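Local coordinates for protein trans-4-hydroxy-L-proline dehydratase (Clostridioides difficile 70-100-2010, PDB 6VXC) that catalyses the radical dehydration of trans-4-hydroxy-L-proline to (S)-1-pyrroline-5-carboxylate in the anaerobic breakdown of 4-hydroxyproline, as a glycyl radical enzyme, at residues A[24-27]-A[28-31]; A[73-76]-A[77-81]; A[142-145]-A[146-149]; A[426-429]-A[430-433]; A[786-789]-A[790-794]. One frame throughout, in Å; residues are numbered along the deposited sequence.

Interaction 1 (A[24-27]-A[28-31]); sequences GTFE and RTKK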
# COMPACT_ATOMS: atom_id res chain seq x y z
N GLY A 24 25.84 2.47 3.92
CA GLY A 24 25.78 2.04 5.32
C GLY A 24 26.77 2.92 6.06
O GLY A 24 27.88 3.18 5.59
N THR A 25 26.34 3.45 7.20
CA THR A 25 27.19 4.37 7.96
C THR A 25 28.30 3.63 8.70
O THR A 25 29.38 4.19 8.89
CB THR A 25 26.32 5.17 8.95
OG1 THR A 25 25.31 5.87 8.23
CG2 THR A 25 27.14 6.18 9.74
N PHE A 26 28.08 2.37 9.05
CA PHE A 26 29.04 1.61 9.82
C PHE A 26 29.39 0.32 9.09
O PHE A 26 28.65 -0.14 8.21
CB PHE A 26 28.51 1.32 11.23
CG PHE A 26 28.01 2.54 11.90
CD1 PHE A 26 28.89 3.39 12.55
CD2 PHE A 26 26.67 2.89 11.83
CE1 PHE A 26 28.45 4.55 13.16
CE2 PHE A 26 26.21 4.05 12.44
CZ PHE A 26 27.11 4.88 13.11
N GLU A 27 30.54 -0.24 9.46
CA GLU A 27 30.95 -1.49 8.84
C GLU A 27 29.87 -2.56 8.99
O GLU A 27 29.59 -3.30 8.05
CB GLU A 27 32.26 -1.98 9.47
CG GLU A 27 33.46 -1.11 9.21
CD GLU A 27 33.77 -0.99 7.73
OE1 GLU A 27 34.00 -2.04 7.09
OE2 GLU A 27 33.77 0.14 7.20
N ARG A 28 29.23 -2.63 10.16
CA ARG A 28 28.16 -3.60 10.35
C ARG A 28 27.06 -3.44 9.31
O ARG A 28 26.69 -4.40 8.63
CB ARG A 28 27.58 -3.48 11.76
CG ARG A 28 26.44 -4.46 12.05
CD ARG A 28 25.64 -4.02 13.27
NE ARG A 28 26.46 -3.88 14.48
CZ ARG A 28 26.91 -4.88 15.22
NH1 ARG A 28 27.65 -4.63 16.29
NH2 ARG A 28 26.61 -6.14 14.91
N THR A 29 26.53 -2.21 9.17
CA THR A 29 25.36 -2.02 8.33
C THR A 29 25.71 -2.05 6.85
O THR A 29 24.87 -2.43 6.03
CB THR A 29 24.64 -0.72 8.71
OG1 THR A 29 25.53 0.39 8.57
CG2 THR A 29 24.15 -0.78 10.16
N LYS A 30 26.95 -1.72 6.49
CA LYS A 30 27.41 -1.94 5.12
C LYS A 30 27.32 -3.42 4.74
O LYS A 30 26.91 -3.76 3.62
CB LYS A 30 28.85 -1.46 4.96
CG LYS A 30 29.10 0.02 5.15
CD LYS A 30 30.60 0.29 5.14
CE LYS A 30 30.96 1.74 5.44
NZ LYS A 30 30.50 2.70 4.43
N LYS A 31 27.75 -4.30 5.64
CA LYS A 31 27.71 -5.74 5.42
C LYS A 31 26.27 -6.26 5.36
O LYS A 31 25.93 -7.08 4.50
CB LYS A 31 28.49 -6.45 6.54
CG LYS A 31 28.36 -7.97 6.57
CD LYS A 31 29.29 -8.63 7.61
CE LYS A 31 28.96 -8.23 9.04
NZ LYS A 31 29.82 -8.91 10.06
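Lys30 reaches back across the first turn of helix 27-38 and delivers NZ to Gly24 O at 2.9 Å. Its chain runs extended until chi4 (-65°), where a bend turns the ammonium group toward the carbonyl; Ala22 O is a second acceptor. On the way Lys30 CG passes 3.1 Å from Phe26 O. Glu27 crosses the same chain, with OE2 3.7 Å from Lys30 CE. The charged ends, Glu27 OE2 and Lys30 NZ, are 5.0 Å apart, so any attraction acts at a distance rather than as an ion pair.

What sets this turn is the helix start. Phe26 holds the N-cap position, and Phe26 N donates to Thr29 OG1 at 3.3 Å with an N-H...O angle of 162°. This is the N3-to-N-cap half of a capping box; a phenyl ring cannot return the other half. Lys30 N to Phe26 O, 2.9 Å, and Lys31 N to Glu27 O, 3.2 Å, begin the helical ladder.

Thr29 OG1 also bonds Glu332, and Arg28 forms salt bridges with Glu329 and Asp257. The Phe26 and Thr29 side chains rest on helix 324-339, so the N-terminal turn is fastened to that helix.

Interaction 2 (A[73-76]-A[77-81]); sequences KHYI and ENRTL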
# COMPACT_ATOMS: atom_id res chain seq x y z
N LYS A 73 0.41 -20.41 16.49
CA LYS A 73 1.28 -20.85 17.57
C LYS A 73 2.08 -22.08 17.16
O LYS A 73 3.27 -22.18 17.46
CB LYS A 73 0.46 -21.14 18.82
CG LYS A 73 1.32 -21.51 20.03
CD LYS A 73 0.47 -21.74 21.25
CE LYS A 73 1.27 -22.25 22.43
NZ LYS A 73 0.36 -22.94 23.37
N HIS A 74 1.43 -23.04 16.51
CA HIS A 74 2.16 -24.20 16.03
C HIS A 74 3.27 -23.79 15.08
O HIS A 74 4.38 -24.31 15.14
CB HIS A 74 1.20 -25.18 15.36
CG HIS A 74 1.85 -26.44 14.92
ND1 HIS A 74 2.22 -27.43 15.80
CD2 HIS A 74 2.22 -26.88 13.69
CE1 HIS A 74 2.79 -28.42 15.14
NE2 HIS A 74 2.80 -28.11 13.86
N TYR A 75 2.97 -22.86 14.17
CA TYR A 75 3.98 -22.37 13.25
C TYR A 75 5.13 -21.71 14.01
O TYR A 75 6.30 -21.97 13.72
CB TYR A 75 3.33 -21.42 12.24
CG TYR A 75 4.28 -20.50 11.51
CD1 TYR A 75 5.14 -20.99 10.54
CD2 TYR A 75 4.31 -19.14 11.78
CE1 TYR A 75 6.01 -20.16 9.88
CE2 TYR A 75 5.17 -18.30 11.11
CZ TYR A 75 6.01 -18.81 10.16
OH TYR A 75 6.88 -17.99 9.49
N ILE A 76 4.82 -20.85 14.98
CA ILE A 76 5.87 -20.17 15.73
C ILE A 76 6.71 -21.17 16.52
O ILE A 76 7.94 -21.04 16.61
CB ILE A 76 5.26 -19.09 16.65
CG1 ILE A 76 4.66 -17.95 15.82
CG2 ILE A 76 6.31 -18.54 17.63
CD1 ILE A 76 5.67 -17.22 14.99
N GLU A 77 6.06 -22.18 17.12
CA GLU A 77 6.80 -23.16 17.92
C GLU A 77 7.79 -23.96 17.08
O GLU A 77 8.85 -24.35 17.59
CB GLU A 77 5.82 -24.11 18.61
CG GLU A 77 5.21 -23.56 19.89
CD GLU A 77 4.11 -24.46 20.47
OE1 GLU A 77 3.58 -25.33 19.74
OE2 GLU A 77 3.77 -24.28 21.66
N ASN A 78 7.49 -24.22 15.82
CA ASN A 78 8.26 -25.20 15.06
C ASN A 78 9.01 -24.66 13.85
O ASN A 78 9.80 -25.41 13.28
CB ASN A 78 7.35 -26.32 14.57
CG ASN A 78 6.80 -27.13 15.70
OD1 ASN A 78 5.65 -26.94 16.11
ND2 ASN A 78 7.62 -28.03 16.23
N ARG A 79 8.82 -23.40 13.46
CA ARG A 79 9.54 -22.91 12.29
C ARG A 79 11.03 -22.79 12.59
O ARG A 79 11.43 -22.61 13.74
CB ARG A 79 9.00 -21.55 11.84
CG ARG A 79 9.07 -20.44 12.89
CD ARG A 79 8.95 -19.05 12.25
NE ARG A 79 10.16 -18.75 11.48
CZ ARG A 79 10.36 -17.67 10.74
NH1 ARG A 79 11.51 -17.51 10.11
NH2 ARG A 79 9.40 -16.75 10.61
N THR A 80 11.83 -22.90 11.54
CA THR A 80 13.27 -22.70 11.68
C THR A 80 13.56 -21.21 11.81
O THR A 80 12.97 -20.39 11.11
CB THR A 80 14.02 -23.29 10.48
OG1 THR A 80 13.70 -22.54 9.31
CG2 THR A 80 13.60 -24.72 10.25
N LEU A 81 14.44 -20.87 12.73
CA LEU A 81 14.85 -19.50 13.00
C LEU A 81 16.26 -19.27 12.48
O LEU A 81 17.06 -20.21 12.40
CB LEU A 81 14.77 -19.19 14.49
CG LEU A 81 13.42 -18.74 15.05
CD1 LEU A 81 12.23 -19.24 14.27
CD2 LEU A 81 13.32 -19.06 16.53
O HOH W 1 3.71 -27.70 18.49
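Glu77, Arg79 and Tyr75 carry this contact at the C-terminal end of helix 64-78. The Arg79 chain climbs over one face of the Tyr75 ring, toward its rim, and the closest carbon pair is Arg79 CD to Tyr75 CZ at 3.6 Å. With chi1 of Arg79 at 59°, CG stands between the backbone N and the carbonyl carbon, and from there the chain can follow the ring out toward the phenol end. The guanidinium does not lie flat on the ring: the two planes differ by 43°. Its own fixing comes from elsewhere, since Arg79 NE donates to Thr80 O at 3.3 Å almost exactly in the guanidinium plane, while NH2 bonds Glu92 O.

The backbone beneath is a helix terminus. Tyr75 O receives both Arg79 N at 2.9 Å and Asn78 N at 3.3 Å, an i+4 and an i+3 bond on one oxygen, and Arg79 is where the chain departs from helical angles.

Glu77 works one turn back. Its N bonds Lys73 O at 2.8 Å, and its extended side chain crosses that of Lys73, with Glu77 OE2 meeting the methylene Lys73 CE at 3.3 Å. Lys73 NZ stays 4.0 Å from that oxygen, beyond a salt bridge. The other carboxylate oxygen, Glu77 OE1, accepts from a water at 2.7 Å, which is also hydrogen-bonded to His74 ND1. His74 NE2 is taken by Glu53 of helix 46-58, the helix that also touches Tyr75, whereas Ile233 of helix 214-248 meets both Lys73 and Glu77.

Interaction 3 (A[142-145]-A[146-149]); sequences FWKK and RQTR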
# COMPACT_ATOMS: atom_id res chain seq x y z
N PHE A 142 -4.52 -30.69 0.21
CA PHE A 142 -5.25 -30.25 1.39
C PHE A 142 -5.92 -28.89 1.20
O PHE A 142 -7.07 -28.72 1.60
CB PHE A 142 -4.31 -30.22 2.60
CG PHE A 142 -5.01 -29.91 3.90
CD1 PHE A 142 -5.60 -30.92 4.64
CD2 PHE A 142 -5.09 -28.61 4.36
CE1 PHE A 142 -6.26 -30.64 5.82
CE2 PHE A 142 -5.75 -28.32 5.55
CZ PHE A 142 -6.34 -29.33 6.28
N TRP A 143 -5.24 -27.93 0.57
CA TRP A 143 -5.70 -26.54 0.59
C TRP A 143 -6.46 -26.11 -0.66
O TRP A 143 -7.16 -25.09 -0.61
CB TRP A 143 -4.52 -25.58 0.80
CG TRP A 143 -3.98 -25.67 2.17
CD1 TRP A 143 -2.87 -26.36 2.57
CD2 TRP A 143 -4.53 -25.07 3.34
NE1 TRP A 143 -2.69 -26.22 3.92
CE2 TRP A 143 -3.70 -25.43 4.42
CE3 TRP A 143 -5.64 -24.26 3.59
CZ2 TRP A 143 -3.94 -25.01 5.71
CZ3 TRP A 143 -5.88 -23.85 4.87
CH2 TRP A 143 -5.04 -24.22 5.92
N LYS A 144 -6.37 -26.84 -1.77
CA LYS A 144 -7.05 -26.39 -2.99
C LYS A 144 -8.54 -26.17 -2.75
O LYS A 144 -9.12 -25.21 -3.28
CB LYS A 144 -6.81 -27.39 -4.11
CG LYS A 144 -7.43 -27.04 -5.46
CD LYS A 144 -6.94 -28.03 -6.52
CE LYS A 144 -7.49 -27.74 -7.90
NZ LYS A 144 -8.98 -27.73 -7.86
N LYS A 145 -9.19 -27.05 -1.99
CA LYS A 145 -10.61 -26.86 -1.72
C LYS A 145 -10.87 -25.92 -0.55
O LYS A 145 -12.01 -25.50 -0.36
CB LYS A 145 -11.29 -28.21 -1.46
CG LYS A 145 -10.94 -28.84 -0.11
CD LYS A 145 -11.66 -30.16 0.07
CE LYS A 145 -11.28 -30.81 1.39
NZ LYS A 145 -11.81 -32.21 1.50
N ARG A 146 -9.84 -25.57 0.22
CA ARG A 146 -10.03 -24.73 1.39
C ARG A 146 -9.70 -23.25 1.16
O ARG A 146 -10.21 -22.40 1.89
CB ARG A 146 -9.18 -25.25 2.56
CG ARG A 146 -9.68 -26.57 3.14
CD ARG A 146 -8.78 -27.07 4.27
NE ARG A 146 -9.42 -28.13 5.05
CZ ARG A 146 -9.42 -29.42 4.75
NH1 ARG A 146 -8.79 -29.86 3.67
NH2 ARG A 146 -10.05 -30.29 5.54
N GLN A 147 -8.89 -22.93 0.16
CA GLN A 147 -8.43 -21.56 -0.05
C GLN A 147 -9.58 -20.57 -0.17
O GLN A 147 -10.59 -20.84 -0.83
CB GLN A 147 -7.57 -21.51 -1.31
CG GLN A 147 -8.30 -22.01 -2.55
CD GLN A 147 -7.40 -22.01 -3.78
OE1 GLN A 147 -6.65 -21.06 -4.00
NE2 GLN A 147 -7.46 -23.09 -4.56
N THR A 148 -9.41 -19.39 0.43
CA THR A 148 -10.48 -18.39 0.35
C THR A 148 -10.69 -17.89 -1.07
O THR A 148 -11.79 -17.41 -1.38
CB THR A 148 -10.20 -17.19 1.26
OG1 THR A 148 -8.91 -16.64 0.96
CG2 THR A 148 -10.28 -17.57 2.74
N ARG A 149 -9.69 -17.97 -1.94
CA ARG A 149 -9.89 -17.44 -3.28
C ARG A 149 -11.03 -18.16 -3.99
O ARG A 149 -11.81 -17.55 -4.73
CB ARG A 149 -8.60 -17.52 -4.11
CG ARG A 149 -8.76 -16.79 -5.46
CD ARG A 149 -7.53 -16.78 -6.35
NE ARG A 149 -7.73 -15.84 -7.45
CZ ARG A 149 -8.42 -16.09 -8.56
NH1 ARG A 149 -8.97 -17.28 -8.74
NH2 ARG A 149 -8.56 -15.14 -9.48
O HOH W 2 -9.08 -33.02 3.40
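Trp143 O is gripped by two backbone donors, Arg146 N at 2.8 Å and Gln147 N at 2.9 Å. These i+3 and i+4 bonds on a single carbonyl shape the short connection between helix 129-143 and helix 148-155, with Gln147 standing at the N-cap of the second helix. Gln147 N approaches almost in line with the carbonyl bond, whereas Arg146 N comes from well above the carbonyl plane.

The turn sends the Arg146 side chain back along the end of the first helix. It is extended from CG to NE, and at chi4 (85°) the guanidinium turns flat onto the Phe142 ring. Planes only 2° apart and centres 3.8 Å apart identify a stacked cation-pi pair, in which NH1 lies over the middle of the ring. The same NH1 donates to Phe142 O at 2.9 Å, essentially in the guanidinium plane, so one residue supplies both the face that is covered and the acceptor that fixes the rotation.

NH1 also donates to a water at 3.2 Å. Lys145 runs alongside Arg146, with NZ 4.4 Å from NH1; this proximity of like charges is probably eased by the salt bridge from Arg146 NH2 to Glu59. Phe142 also touches Thr52, Tyr55 and Lys56 of helix 46-58. Trp143 NE1 bonds Thr52.

Gln147 OE1 accepts from Cys108 N, while Gln147 NE2 donates to Lys144 O at 3.0 Å, in the carbonyl plane and on a lone pair, at a C=O...N angle of 118°.

Interaction 4 (A[426-429]-A[430-433]); sequences FYNT and EAIV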
# COMPACT_ATOMS: atom_id res chain seq x y z
N PHE A 426 5.87 13.50 0.17
CA PHE A 426 5.45 14.54 1.11
C PHE A 426 3.94 14.45 1.32
O PHE A 426 3.18 14.40 0.36
CB PHE A 426 5.83 15.93 0.58
CG PHE A 426 7.31 16.10 0.28
CD1 PHE A 426 7.84 15.69 -0.93
CD2 PHE A 426 8.15 16.68 1.21
CE1 PHE A 426 9.20 15.84 -1.21
CE2 PHE A 426 9.50 16.83 0.95
CZ PHE A 426 10.03 16.41 -0.26
N TYR A 427 3.51 14.45 2.59
CA TYR A 427 2.10 14.40 2.97
C TYR A 427 1.75 15.61 3.82
O TYR A 427 2.54 16.02 4.68
CB TYR A 427 1.76 13.12 3.75
CG TYR A 427 2.09 11.83 3.04
CD1 TYR A 427 1.28 11.38 2.00
CD2 TYR A 427 3.18 11.07 3.42
CE1 TYR A 427 1.58 10.21 1.32
CE2 TYR A 427 3.50 9.90 2.76
CZ TYR A 427 2.69 9.47 1.71
OH TYR A 427 2.99 8.30 1.06
N ASN A 428 0.54 16.14 3.62
CA ASN A 428 0.06 17.35 4.28
C ASN A 428 -0.60 16.97 5.61
O ASN A 428 -1.72 16.45 5.63
CB ASN A 428 -0.91 18.10 3.37
CG ASN A 428 -1.42 19.39 3.98
OD1 ASN A 428 -1.21 19.66 5.16
ND2 ASN A 428 -2.07 20.21 3.16
N THR A 429 0.09 17.26 6.72
CA THR A 429 -0.43 16.91 8.04
C THR A 429 -1.81 17.52 8.29
O THR A 429 -2.70 16.86 8.83
CB THR A 429 0.55 17.35 9.13
OG1 THR A 429 1.76 16.60 9.01
CG2 THR A 429 -0.07 17.17 10.51
N GLU A 430 -2.00 18.79 7.91
CA GLU A 430 -3.30 19.41 8.16
C GLU A 430 -4.40 18.76 7.33
O GLU A 430 -5.53 18.65 7.81
CB GLU A 430 -3.25 20.92 7.91
CG GLU A 430 -2.72 21.67 9.14
CD GLU A 430 -1.23 21.46 9.32
OE1 GLU A 430 -0.50 21.80 8.38
OE2 GLU A 430 -0.80 20.92 10.37
N ALA A 431 -4.09 18.32 6.11
CA ALA A 431 -5.09 17.61 5.33
C ALA A 431 -5.43 16.27 5.95
O ALA A 431 -6.60 15.91 6.10
CB ALA A 431 -4.61 17.44 3.88
N ILE A 432 -4.40 15.52 6.36
CA ILE A 432 -4.62 14.22 7.01
C ILE A 432 -5.55 14.36 8.21
O ILE A 432 -6.52 13.60 8.36
CB ILE A 432 -3.27 13.62 7.43
CG1 ILE A 432 -2.48 13.15 6.20
CG2 ILE A 432 -3.49 12.51 8.43
CD1 ILE A 432 -1.00 12.92 6.48
N VAL A 433 -5.26 15.32 9.09
CA VAL A 433 -6.07 15.45 10.30
C VAL A 433 -7.52 15.77 9.95
O VAL A 433 -8.45 15.19 10.52
CB VAL A 433 -5.47 16.51 11.24
CG1 VAL A 433 -6.49 16.87 12.33
CG2 VAL A 433 -4.21 15.96 11.86
O HOH W 3 -0.96 22.49 5.96
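Asn428 packs closely against the first turn of the helix that follows it, and Glu430, at the partly exposed side, reaches a water. On the close side, Ile432 N donates to Asn428 O at 2.9 Å with an N-H...O angle of 171°. The Asn428 amide sits against the methyl of Ala431, CG to CB 3.7 Å, and Tyr427 CB meets Ile432 CD1 at 3.9 Å.

Asn428 is the N-cap residue. With CG anti to the backbone N (chi1 -179°), the amide lies beside the helix start and OD1 faces two amides there. Both capping bonds are weak: Glu430 N is 3.0 Å from Asn428 OD1 but poorly angled, and Ala431 N is 3.3 Å from it. The amide is held from its other end, ND2 donating to Gly753 O.

Strand 426-428 runs between 396-401 (parallel) and 755-759 (antiparallel) and passes into helix 429-438. This is consistent with the alpha/beta barrel that encloses the active site in glycyl radical enzymes. Tyr427 faces that site: its OH bonds the backbone O of Cys454, the residue assigned by similarity as the radical cysteine.

The partly exposed, polar and hydrated side belongs to Glu430, bent at chi2. Its OE1 lies 2.6 Å from a water, which is also near Asn428 OD1. Glu430 OE2 is hydrogen-bonded to Ser402 OG and OE1 to Lys403 N, and OE2 touches Thr429 CG2 at 3.8 Å.

Interaction 5 (A[786-789]-A[790-794]); sequences YSDH and FNNLS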
# COMPACT_ATOMS: atom_id res chain seq x y z
N TYR A 786 5.51 4.80 -4.43
CA TYR A 786 6.66 3.99 -4.05
C TYR A 786 7.74 4.13 -5.11
O TYR A 786 7.48 4.51 -6.25
CB TYR A 786 6.31 2.52 -3.89
CG TYR A 786 6.00 1.82 -5.19
CD1 TYR A 786 4.82 2.07 -5.88
CD2 TYR A 786 6.91 0.92 -5.76
CE1 TYR A 786 4.53 1.42 -7.06
CE2 TYR A 786 6.63 0.27 -6.94
CZ TYR A 786 5.44 0.53 -7.59
OH TYR A 786 5.14 -0.10 -8.77
N SER A 787 8.95 3.75 -4.74
CA SER A 787 10.10 3.72 -5.63
C SER A 787 10.47 2.29 -5.95
O SER A 787 10.22 1.37 -5.16
CB SER A 787 11.31 4.45 -5.01
OG SER A 787 11.01 5.80 -4.73
N ASP A 788 11.04 2.09 -7.13
CA ASP A 788 11.41 0.75 -7.57
C ASP A 788 12.56 0.85 -8.55
O ASP A 788 12.79 1.89 -9.15
CB ASP A 788 10.22 0.01 -8.20
CG ASP A 788 10.30 -1.51 -8.04
OD1 ASP A 788 11.41 -2.04 -7.79
OD2 ASP A 788 9.24 -2.17 -8.15
N HIS A 789 13.28 -0.26 -8.73
CA HIS A 789 14.28 -0.32 -9.79
C HIS A 789 13.62 -0.20 -11.15
O HIS A 789 12.61 -0.86 -11.43
CB HIS A 789 15.08 -1.61 -9.69
CG HIS A 789 16.08 -1.62 -8.58
ND1 HIS A 789 15.77 -2.07 -7.32
CD2 HIS A 789 17.36 -1.20 -8.54
CE1 HIS A 789 16.83 -1.93 -6.54
NE2 HIS A 789 17.81 -1.42 -7.26
N PHE A 790 14.17 0.68 -11.99
CA PHE A 790 13.70 0.86 -13.35
C PHE A 790 13.64 -0.46 -14.11
O PHE A 790 12.69 -0.71 -14.86
CB PHE A 790 14.61 1.89 -14.05
CG PHE A 790 14.18 2.26 -15.44
CD1 PHE A 790 13.10 3.09 -15.66
CD2 PHE A 790 14.93 1.84 -16.54
CE1 PHE A 790 12.72 3.44 -16.95
CE2 PHE A 790 14.57 2.20 -17.83
CZ PHE A 790 13.46 2.99 -18.04
N ASN A 791 14.62 -1.34 -13.90
CA ASN A 791 14.68 -2.64 -14.56
C ASN A 791 13.58 -3.60 -14.10
O ASN A 791 13.40 -4.64 -14.74
CB ASN A 791 16.05 -3.31 -14.33
CG ASN A 791 17.17 -2.67 -15.13
OD1 ASN A 791 16.94 -1.88 -16.05
ND2 ASN A 791 18.41 -3.06 -14.82
N ASN A 792 12.89 -3.32 -13.00
CA ASN A 792 11.75 -4.14 -12.57
C ASN A 792 10.46 -3.77 -13.27
O ASN A 792 9.43 -4.40 -13.00
CB ASN A 792 11.53 -4.04 -11.06
CG ASN A 792 12.54 -4.86 -10.27
OD1 ASN A 792 13.13 -5.80 -10.79
ND2 ASN A 792 12.73 -4.51 -9.00
N LEU A 793 10.47 -2.76 -14.12
CA LEU A 793 9.26 -2.25 -14.73
C LEU A 793 9.11 -2.76 -16.16
O LEU A 793 10.10 -2.92 -16.88
CB LEU A 793 9.27 -0.72 -14.70
CG LEU A 793 9.74 -0.08 -13.38
CD1 LEU A 793 9.79 1.41 -13.54
CD2 LEU A 793 8.84 -0.46 -12.19
N SER A 794 7.87 -3.03 -16.57
CA SER A 794 7.62 -3.37 -17.95
C SER A 794 7.99 -2.19 -18.85
O SER A 794 8.07 -1.04 -18.41
CB SER A 794 6.15 -3.71 -18.17
OG SER A 794 5.37 -2.52 -18.21
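Asn792 brings its amide to the Asp788 carboxylate at about a right angle, ND2 donating to OD1 at 3.1 Å in a nearly straight bond (173°). The oxygen is met on its syn side but 33° out of the carboxylate plane, while the amide donates within its own plane; the two flat groups are turned 70° apart. Asp788 OD1 also lies 2.7 Å from His789 N, a weak bond because of its angle. OD2 bonds Thr356 OG1, so both carboxylate oxygens of this buried side chain have partners.

The backbone brings Asn792 into position. Asn792 N donates to His789 O at 2.9 Å, and Leu793 N to Phe790 O at 3.1 Å, two successive i+3 bonds that make residues 790-792 a 3-10 turn. Leu793 CG lies 3.6 Å from His789 O. Asn792 ND2 passes 3.8 Å from His789 CB.

Strand 787-789 pairs antiparallel with 780-782, and Phe790 packs on helix 763-771. Ser794 caps the start of helix 795-803. Gly785, the residue known to carry the radical although no radical is present here, lies in the loop joining the two strands, and the 3-10 turn leads from this glycyl radical hairpin to the C-terminal helix.

The five contacts follow one another along the chain, each a local turn at a helix end or strand exit. Interactions 1 and 4 sit at helix starts, interaction 2 at a helix end, interaction 3 between two helices, and interaction 5 between a strand and a helix. Interactions 2 and 3, centres 22 Å apart, share helix 46-58 as a neighbour; both lie across the chain's centre from interaction 4, with centres about 41 Å from its own. Interactions 1, 2 and 3 lie away from the active-site residues. In interaction 4 the Tyr427 side chain, hydrogen-bonded to the backbone of Cys454, reaches to within about 7 Å (nearest atoms) of interaction 5, at the segment that follows Gly785.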